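PDB 1VBL: pectate lyase 47 from Bacillus sp. TS-47, which cleaves pectate by beta-elimination as a thermostable, calcium-binding lyase of polysaccharide lyase family 1. Local coordinates for residues 232-244 with 259-273. Residues are numbered along the deposited sequence; the frame is centred on the assembly and turned at random.
With CA (calcium ion), chain B.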
ATOM      1  N   LEU A 232      -0.679  -0.145  -0.680  1.00 13.81           N
ATOM      2  CA  LEU A 232      -0.123   1.191  -0.837  1.00 12.84           C
ATOM      3  C   LEU A 232       1.397   1.084  -0.803  1.00 12.65           C
ATOM      4  O   LEU A 232       1.991   0.977   0.268  1.00 11.70           O
ATOM      5  CB  LEU A 232      -0.611   2.076   0.313  1.00 13.35           C
ATOM      6  CG  LEU A 232      -0.506   3.599   0.214  1.00 15.02           C
ATOM      7  CD1 LEU A 232      -1.013   4.203   1.519  1.00 15.05           C
ATOM      8  CD2 LEU A 232       0.925   4.024  -0.049  1.00 17.40           C
ATOM      9  N   ASP A 233       2.025   1.104  -1.975  1.00 14.51           N
ATOM     10  CA  ASP A 233       3.475   1.000  -2.042  1.00 14.65           C
ATOM     11  C   ASP A 233       4.128   2.325  -2.386  1.00 14.77           C
ATOM     12  O   ASP A 233       3.568   3.135  -3.124  1.00 13.95           O
ATOM     13  CB  ASP A 233       3.893  -0.079  -3.040  1.00 15.35           C
ATOM     14  CG  ASP A 233       3.596  -1.481  -2.532  1.00 16.75           C
ATOM     15  OD1 ASP A 233       3.497  -1.668  -1.302  1.00 15.43           O
ATOM     16  OD2 ASP A 233       3.475  -2.406  -3.352  1.00 16.18           O
ATOM     17  N   ILE A 234       5.319   2.528  -1.834  1.00 12.81           N
ATOM     18  CA  ILE A 234       6.078   3.756  -2.015  1.00 13.86           C
ATOM     19  C   ILE A 234       7.498   3.398  -2.425  1.00 15.33           C
ATOM     20  O   ILE A 234       8.192   2.676  -1.708  1.00 15.80           O
ATOM     21  CB  ILE A 234       6.100   4.545  -0.687  1.00 13.07           C
ATOM     22  CG1 ILE A 234       4.657   4.844  -0.259  1.00 13.46           C
ATOM     23  CG2 ILE A 234       6.913   5.824  -0.835  1.00 12.83           C
ATOM     24  CD1 ILE A 234       4.528   5.422   1.135  1.00 13.71           C
ATOM     25  N   LYS A 235       7.942   3.908  -3.570  1.00 16.22           N
ATOM     26  CA  LYS A 235       9.285   3.578  -4.037  1.00 16.79           C
ATOM     27  C   LYS A 235       9.903   4.609  -4.971  1.00 16.32           C
ATOM     28  O   LYS A 235       9.312   5.648  -5.273  1.00 14.44           O
ATOM     29  CB  LYS A 235       9.260   2.225  -4.753  1.00 18.00           C
ATOM     30  CG  LYS A 235       8.418   2.219  -6.022  1.00 21.96           C
ATOM     31  CD  LYS A 235       8.419   0.850  -6.697  1.00 27.54           C
ATOM     32  CE  LYS A 235       7.617   0.872  -7.992  1.00 27.74           C
ATOM     33  NZ  LYS A 235       7.585  -0.455  -8.672  1.00 29.65           N
ATOM     34  N   ASN A 236      11.111   4.289  -5.420  1.00 17.22           N
ATOM     35  CA  ASN A 236      11.867   5.120  -6.345  1.00 17.49           C
ATOM     36  C   ASN A 236      11.956   6.594  -5.993  1.00 17.44           C
ATOM     37  O   ASN A 236      11.434   7.457  -6.706  1.00 16.56           O
ATOM     38  CB  ASN A 236      11.318   4.955  -7.763  1.00 19.17           C
ATOM     39  CG  ASN A 236      11.472   3.537  -8.279  1.00 23.27           C
ATOM     40  OD1 ASN A 236      12.356   2.804  -7.841  1.00 27.51           O
ATOM     41  ND2 ASN A 236      10.623   3.149  -9.224  1.00 24.27           N
ATOM     42  N   SER A 237      12.627   6.867  -4.880  1.00 15.49           N
ATOM     43  CA  SER A 237      12.860   8.219  -4.407  1.00 16.73           C
ATOM     44  C   SER A 237      11.638   9.063  -4.076  1.00 15.87           C
ATOM     45  O   SER A 237      11.723  10.285  -4.071  1.00 16.28           O
ATOM     46  CB  SER A 237      13.738   8.967  -5.414  1.00 19.37           C
ATOM     47  OG  SER A 237      14.906   8.218  -5.696  1.00 22.53           O
ATOM     48  N   SER A 238      10.501   8.427  -3.811  1.00 14.34           N
ATOM     49  CA  SER A 238       9.316   9.187  -3.425  1.00 13.63           C
ATOM     50  C   SER A 238       9.711   9.839  -2.105  1.00 13.49           C
ATOM     51  O   SER A 238      10.628   9.368  -1.431  1.00 13.28           O
ATOM     52  CB  SER A 238       8.114   8.262  -3.232  1.00 12.91           C
ATOM     53  OG  SER A 238       7.702   7.727  -4.478  1.00 13.87           O
ATOM     54  N   ASP A 239       9.036  10.911  -1.717  1.00 14.08           N
ATOM     55  CA  ASP A 239       9.435  11.592  -0.493  1.00 15.37           C
ATOM     56  C   ASP A 239       8.300  12.445   0.059  1.00 14.19           C
ATOM     57  O   ASP A 239       7.409  12.850  -0.682  1.00 13.87           O
ATOM     58  CB  ASP A 239      10.637  12.489  -0.819  1.00 15.20           C
ATOM     59  CG  ASP A 239      11.624  12.613   0.325  1.00 16.56           C
ATOM     60  OD1 ASP A 239      11.436  11.969   1.375  1.00 14.73           O
ATOM     61  OD2 ASP A 239      12.611  13.364   0.160  1.00 15.91           O
ATOM     62  N   PHE A 240       8.348  12.715   1.361  1.00 14.49           N
ATOM     63  CA  PHE A 240       7.352  13.558   2.019  1.00 13.21           C
ATOM     64  C   PHE A 240       5.930  13.054   1.815  1.00 14.29           C
ATOM     65  O   PHE A 240       5.130  13.648   1.086  1.00 13.34           O
ATOM     66  CB  PHE A 240       7.504  14.989   1.501  1.00 14.78           C
ATOM     67  CG  PHE A 240       8.907  15.515   1.626  1.00 16.77           C
ATOM     68  CD1 PHE A 240       9.570  16.053   0.525  1.00 18.52           C
ATOM     69  CD2 PHE A 240       9.580  15.440   2.839  1.00 17.12           C
ATOM     70  CE1 PHE A 240      10.887  16.503   0.631  1.00 18.59           C
ATOM     71  CE2 PHE A 240      10.899  15.887   2.957  1.00 19.41           C
ATOM     72  CZ  PHE A 240      11.551  16.417   1.851  1.00 18.13           C
ATOM     73  N   ILE A 241       5.625  11.955   2.493  1.00 13.28           N
ATOM     74  CA  ILE A 241       4.327  11.311   2.394  1.00 13.06           C
ATOM     75  C   ILE A 241       3.697  11.112   3.767  1.00 11.30           C
ATOM     76  O   ILE A 241       4.390  10.777   4.720  1.00 10.34           O
ATOM     77  CB  ILE A 241       4.485   9.929   1.735  1.00 14.86           C
ATOM     78  CG1 ILE A 241       5.172  10.089   0.374  1.00 17.00           C
ATOM     79  CG2 ILE A 241       3.134   9.242   1.608  1.00 12.76           C
ATOM     80  CD1 ILE A 241       5.509   8.774  -0.291  1.00 19.66           C
ATOM     81  N   THR A 242       2.389  11.331   3.861  1.00  9.42           N
ATOM     82  CA  THR A 242       1.670  11.118   5.110  1.00  9.67           C
ATOM     83  C   THR A 242       0.522  10.147   4.846  1.00  8.95           C
ATOM     84  O   THR A 242      -0.318  10.379   3.975  1.00  9.62           O
ATOM     85  CB  THR A 242       1.109  12.434   5.699  1.00 10.74           C
ATOM     86  OG1 THR A 242       2.195  13.258   6.147  1.00 12.01           O
ATOM     87  CG2 THR A 242       0.190  12.136   6.893  1.00 11.68           C
ATOM     88  N   ILE A 243       0.516   9.050   5.595  1.00 10.20           N
ATOM     89  CA  ILE A 243      -0.498   8.001   5.489  1.00  9.39           C
ATOM     90  C   ILE A 243      -1.220   7.998   6.831  1.00 10.08           C
ATOM     91  O   ILE A 243      -0.678   7.531   7.838  1.00 10.93           O
ATOM     92  CB  ILE A 243       0.175   6.634   5.246  1.00 10.50           C
ATOM     93  CG1 ILE A 243       0.959   6.679   3.929  1.00  9.08           C
ATOM     94  CG2 ILE A 243      -0.866   5.523   5.236  1.00 10.57           C
ATOM     95  CD1 ILE A 243       1.780   5.438   3.664  1.00 13.76           C
ATOM     96  N   SER A 244      -2.448   8.509   6.844  1.00  8.84           N
ATOM     97  CA  SER A 244      -3.177   8.615   8.098  1.00  8.67           C
ATOM     98  C   SER A 244      -4.636   8.188   8.095  1.00  8.90           C
ATOM     99  O   SER A 244      -5.348   8.337   7.103  1.00  8.49           O
ATOM    100  CB  SER A 244      -3.100  10.058   8.586  1.00 11.38           C
ATOM    101  OG  SER A 244      -3.600  10.940   7.595  1.00 10.44           O
ATOM    102  N   ALA A 259      11.874  -0.223  -2.657  1.00 15.77           N
ATOM    103  CA  ALA A 259      11.787  -1.537  -3.289  1.00 17.15           C
ATOM    104  C   ALA A 259      13.100  -2.272  -3.546  1.00 18.05           C
ATOM    105  O   ALA A 259      13.079  -3.401  -4.034  1.00 17.97           O
ATOM    106  CB  ALA A 259      11.012  -1.420  -4.604  1.00 17.11           C
ATOM    107  N   SER A 260      14.236  -1.665  -3.217  1.00 18.45           N
ATOM    108  CA  SER A 260      15.512  -2.327  -3.484  1.00 19.02           C
ATOM    109  C   SER A 260      16.652  -2.011  -2.524  1.00 18.34           C
ATOM    110  O   SER A 260      16.885  -0.853  -2.178  1.00 18.04           O
ATOM    111  CB  SER A 260      15.961  -2.001  -4.909  1.00 21.24           C
ATOM    112  OG  SER A 260      17.291  -2.430  -5.128  1.00 24.60           O
ATOM    113  N   ASP A 261      17.372  -3.053  -2.110  1.00 17.86           N
ATOM    114  CA  ASP A 261      18.505  -2.899  -1.200  1.00 19.02           C
ATOM    115  C   ASP A 261      19.648  -2.148  -1.880  1.00 20.40           C
ATOM    116  O   ASP A 261      20.477  -1.528  -1.214  1.00 20.42           O
ATOM    117  CB  ASP A 261      19.050  -4.268  -0.757  1.00 19.53           C
ATOM    118  CG  ASP A 261      18.126  -5.002   0.199  1.00 22.29           C
ATOM    119  OD1 ASP A 261      17.136  -4.408   0.669  1.00 20.26           O
ATOM    120  OD2 ASP A 261      18.407  -6.185   0.491  1.00 22.74           O
ATOM    121  N   SER A 262      19.690  -2.204  -3.206  1.00 21.97           N
ATOM    122  CA  SER A 262      20.771  -1.571  -3.951  1.00 23.95           C
ATOM    123  C   SER A 262      20.490  -0.205  -4.568  1.00 24.61           C
ATOM    124  O   SER A 262      21.400   0.422  -5.111  1.00 24.14           O
ATOM    125  CB  SER A 262      21.256  -2.526  -5.042  1.00 25.36           C
ATOM    126  OG  SER A 262      20.188  -2.902  -5.897  1.00 27.79           O
ATOM    127  N   ARG A 263      19.250   0.267  -4.492  1.00 23.94           N
ATOM    128  CA  ARG A 263      18.928   1.567  -5.069  1.00 24.18           C
ATOM    129  C   ARG A 263      19.363   2.681  -4.128  1.00 24.40           C
ATOM    130  O   ARG A 263      18.561   3.215  -3.363  1.00 23.38           O
ATOM    131  CB  ARG A 263      17.427   1.681  -5.356  1.00 25.02           C
ATOM    132  CG  ARG A 263      17.051   2.918  -6.166  1.00 26.74           C
ATOM    133  CD  ARG A 263      15.581   2.904  -6.561  1.00 29.95           C
ATOM    134  NE  ARG A 263      15.253   3.945  -7.537  1.00 32.07           N
ATOM    135  CZ  ARG A 263      15.272   5.249  -7.283  1.00 32.69           C
ATOM    136  NH1 ARG A 263      15.603   5.688  -6.078  1.00 36.16           N
ATOM    137  NH2 ARG A 263      14.948   6.118  -8.232  1.00 32.09           N
ATOM    138  N   MET A 264      20.644   3.027  -4.188  1.00 25.35           N
ATOM    139  CA  MET A 264      21.183   4.076  -3.334  1.00 25.04           C
ATOM    140  C   MET A 264      20.503   5.409  -3.614  1.00 23.63           C
ATOM    141  O   MET A 264      20.616   6.345  -2.827  1.00 23.30           O
ATOM    142  CB  MET A 264      22.694   4.208  -3.542  1.00 28.96           C
ATOM    143  CG  MET A 264      23.487   2.965  -3.153  1.00 31.79           C
ATOM    144  SD  MET A 264      23.143   2.399  -1.464  1.00 37.45           S
ATOM    145  CE  MET A 264      22.516   0.756  -1.776  1.00 35.69           C
ATOM    146  N   ALA A 265      19.796   5.488  -4.738  1.00 22.59           N
ATOM    147  CA  ALA A 265      19.088   6.707  -5.106  1.00 22.33           C
ATOM    148  C   ALA A 265      17.976   7.006  -4.099  1.00 22.13           C
ATOM    149  O   ALA A 265      17.479   8.134  -4.028  1.00 22.34           O
ATOM    150  CB  ALA A 265      18.501   6.569  -6.509  1.00 24.49           C
ATOM    151  N   ASP A 266      17.589   5.996  -3.324  1.00 19.74           N
ATOM    152  CA  ASP A 266      16.546   6.167  -2.315  1.00 19.50           C
ATOM    153  C   ASP A 266      17.093   6.788  -1.034  1.00 19.68           C
ATOM    154  O   ASP A 266      16.338   7.327  -0.224  1.00 20.24           O
ATOM    155  CB  ASP A 266      15.881   4.828  -1.978  1.00 16.44           C
ATOM    156  CG  ASP A 266      14.896   4.383  -3.040  1.00 18.07           C
ATOM    157  OD1 ASP A 266      14.462   5.240  -3.835  1.00 17.20           O
ATOM    158  OD2 ASP A 266      14.545   3.183  -3.069  1.00 19.34           O
ATOM    159  N   SER A 267      18.408   6.711  -0.852  1.00 20.87           N
ATOM    160  CA  SER A 267      19.036   7.269   0.340  1.00 20.08           C
ATOM    161  C   SER A 267      18.700   8.751   0.470  1.00 20.39           C
ATOM    162  O   SER A 267      18.806   9.506  -0.495  1.00 19.77           O
ATOM    163  CB  SER A 267      20.554   7.085   0.273  1.00 22.40           C
ATOM    164  OG  SER A 267      21.159   7.525   1.476  1.00 24.00           O
ATOM    165  N   GLY A 268      18.291   9.162   1.665  1.00 19.46           N
ATOM    166  CA  GLY A 268      17.940  10.552   1.885  1.00 19.24           C
ATOM    167  C   GLY A 268      16.500  10.866   1.518  1.00 18.36           C
ATOM    168  O   GLY A 268      16.055  12.007   1.631  1.00 18.87           O
ATOM    169  N   HIS A 269      15.764   9.853   1.074  1.00 17.73           N
ATOM    170  CA  HIS A 269      14.366  10.038   0.697  1.00 16.58           C
ATOM    171  C   HIS A 269      13.474   9.060   1.445  1.00 14.62           C
ATOM    172  O   HIS A 269      13.829   8.587   2.521  1.00 13.73           O
ATOM    173  CB  HIS A 269      14.200   9.841  -0.808  1.00 18.43           C
ATOM    174  CG  HIS A 269      14.946  10.843  -1.627  1.00 22.78           C
ATOM    175  ND1 HIS A 269      14.610  12.180  -1.651  1.00 24.18           N
ATOM    176  CD2 HIS A 269      16.030  10.712  -2.426  1.00 23.74           C
ATOM    177  CE1 HIS A 269      15.455  12.829  -2.432  1.00 26.54           C
ATOM    178  NE2 HIS A 269      16.325  11.961  -2.915  1.00 26.75           N
ATOM    179  N   LEU A 270      12.316   8.759   0.866  1.00 14.31           N
ATOM    180  CA  LEU A 270      11.369   7.836   1.475  1.00 13.03           C
ATOM    181  C   LEU A 270      10.983   8.255   2.893  1.00 13.08           C
ATOM    182  O   LEU A 270      10.797   7.417   3.775  1.00 12.81           O
ATOM    183  CB  LEU A 270      11.947   6.419   1.475  1.00 12.13           C
ATOM    184  CG  LEU A 270      12.214   5.859   0.070  1.00 13.03           C
ATOM    185  CD1 LEU A 270      12.824   4.467   0.173  1.00 13.13           C
ATOM    186  CD2 LEU A 270      10.916   5.815  -0.722  1.00 13.88           C
ATOM    187  N   ARG A 271      10.865   9.561   3.103  1.00 12.20           N
ATOM    188  CA  ARG A 271      10.464  10.086   4.400  1.00 12.59           C
ATOM    189  C   ARG A 271       8.943  10.016   4.444  1.00 12.11           C
ATOM    190  O   ARG A 271       8.247  10.769   3.763  1.00 11.90           O
ATOM    191  CB  ARG A 271      10.981  11.516   4.563  1.00 14.32           C
ATOM    192  CG  ARG A 271      12.477  11.536   4.872  1.00 15.24           C
ATOM    193  CD  ARG A 271      13.092  12.924   4.820  1.00 17.23           C
ATOM    194  NE  ARG A 271      13.281  13.395   3.450  1.00 17.59           N
ATOM    195  CZ  ARG A 271      14.097  14.388   3.114  1.00 20.10           C
ATOM    196  NH1 ARG A 271      14.803  15.007   4.050  1.00 20.84           N
ATOM    197  NH2 ARG A 271      14.201  14.771   1.847  1.00 18.76           N
ATOM    198  N   VAL A 272       8.439   9.084   5.244  1.00 11.59           N
ATOM    199  CA  VAL A 272       7.009   8.848   5.350  1.00 10.78           C
ATOM    200  C   VAL A 272       6.541   8.802   6.798  1.00 10.01           C
ATOM    201  O   VAL A 272       7.270   8.365   7.685  1.00 10.42           O
ATOM    202  CB  VAL A 272       6.639   7.484   4.693  1.00 10.17           C
ATOM    203  CG1 VAL A 272       5.124   7.295   4.672  1.00 10.96           C
ATOM    204  CG2 VAL A 272       7.216   7.404   3.283  1.00  9.48           C
ATOM    205  N   THR A 273       5.316   9.261   7.022  1.00  9.88           N
ATOM    206  CA  THR A 273       4.704   9.236   8.345  1.00  8.89           C
ATOM    207  C   THR A 273       3.424   8.430   8.211  1.00  7.77           C
ATOM    208  O   THR A 273       2.622   8.674   7.305  1.00  9.81           O
ATOM    209  CB  THR A 273       4.310  10.641   8.843  1.00  9.34           C
ATOM    210  OG1 THR A 273       5.481  11.442   9.006  1.00  9.11           O
ATOM    211  CG2 THR A 273       3.580  10.547  10.180  1.00 11.28           C
TER
HETATM  212 CA    CA B 417       3.850  -2.772  -5.842  1.00 25.80          CA
HETATM  213  O   HOH W   1      12.522   2.157  -4.361  1.00 13.87           O
HETATM  214  O   HOH W   2       3.429  -3.438  -8.100  1.00 24.75           O
HETATM  215  O   HOH W   3       5.429  -0.710  -6.176  1.00 23.80           O
HETATM  216  O   HOH W   4       5.947  -4.154  -5.729  1.00 24.97           O
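Asp239 is gripped side-on by Arg271, NE giving a nearly straight bond to OD1 (3.1 Å) and NH2 another to OD2 (2.7 Å), with carboxylate and guanidinium only 20° from coplanar. Each oxygen takes a second donor: OD1 the backbone N of Arg271, OD2 the ND1 of His269 (2.9 Å), which arrives from above the carboxylate plane, its ring turned almost perpendicular. A bend at chi3 (-76°) turns NE and NH2 of Arg271 toward the carboxylate, and Phe240 lies alongside with CZ over the rim of one guanidinium face and Gly268 O over the rim of the opposite one. Replacing Asp239 by alanine is likely to leave the Arg271 charge without its mate and the His269 ring free to turn. In the loop just before Asp239, Ser237 OG receives Arg263 NH1 at 2.7 Å in the guanidinium plane and donates to Ala265 O; Asn236 CA sits over that guanidinium. Arg263 NH1 also forms a salt bridge with Asp266 OD1, the atom that accepts Ser237 N (2.7 Å). One water joins Asn236 N, Ala259 N and Asp266 OD2. Parallel strand pairing follows, with Ile241 N on Arg271 O, Thr273 N on Ile241 O and Ile243 N on Thr273 O. On the face carrying Ile241 and Val272, these two pack side by side; Val272 CG1 touches Ile243 CD1, Val272 CG2 meets Ile234 CD1 tip to tip (4.0 Å), and Leu270 CD2 slides past Ile234 CG2. On strand 232-235, in a second parallel sheet, Asp233 OD2 binds the calcium ion with Asp190 and Asp229. Stacked parallel coils filled by aliphatic side chains are characteristic of the pectate lyase beta-helix.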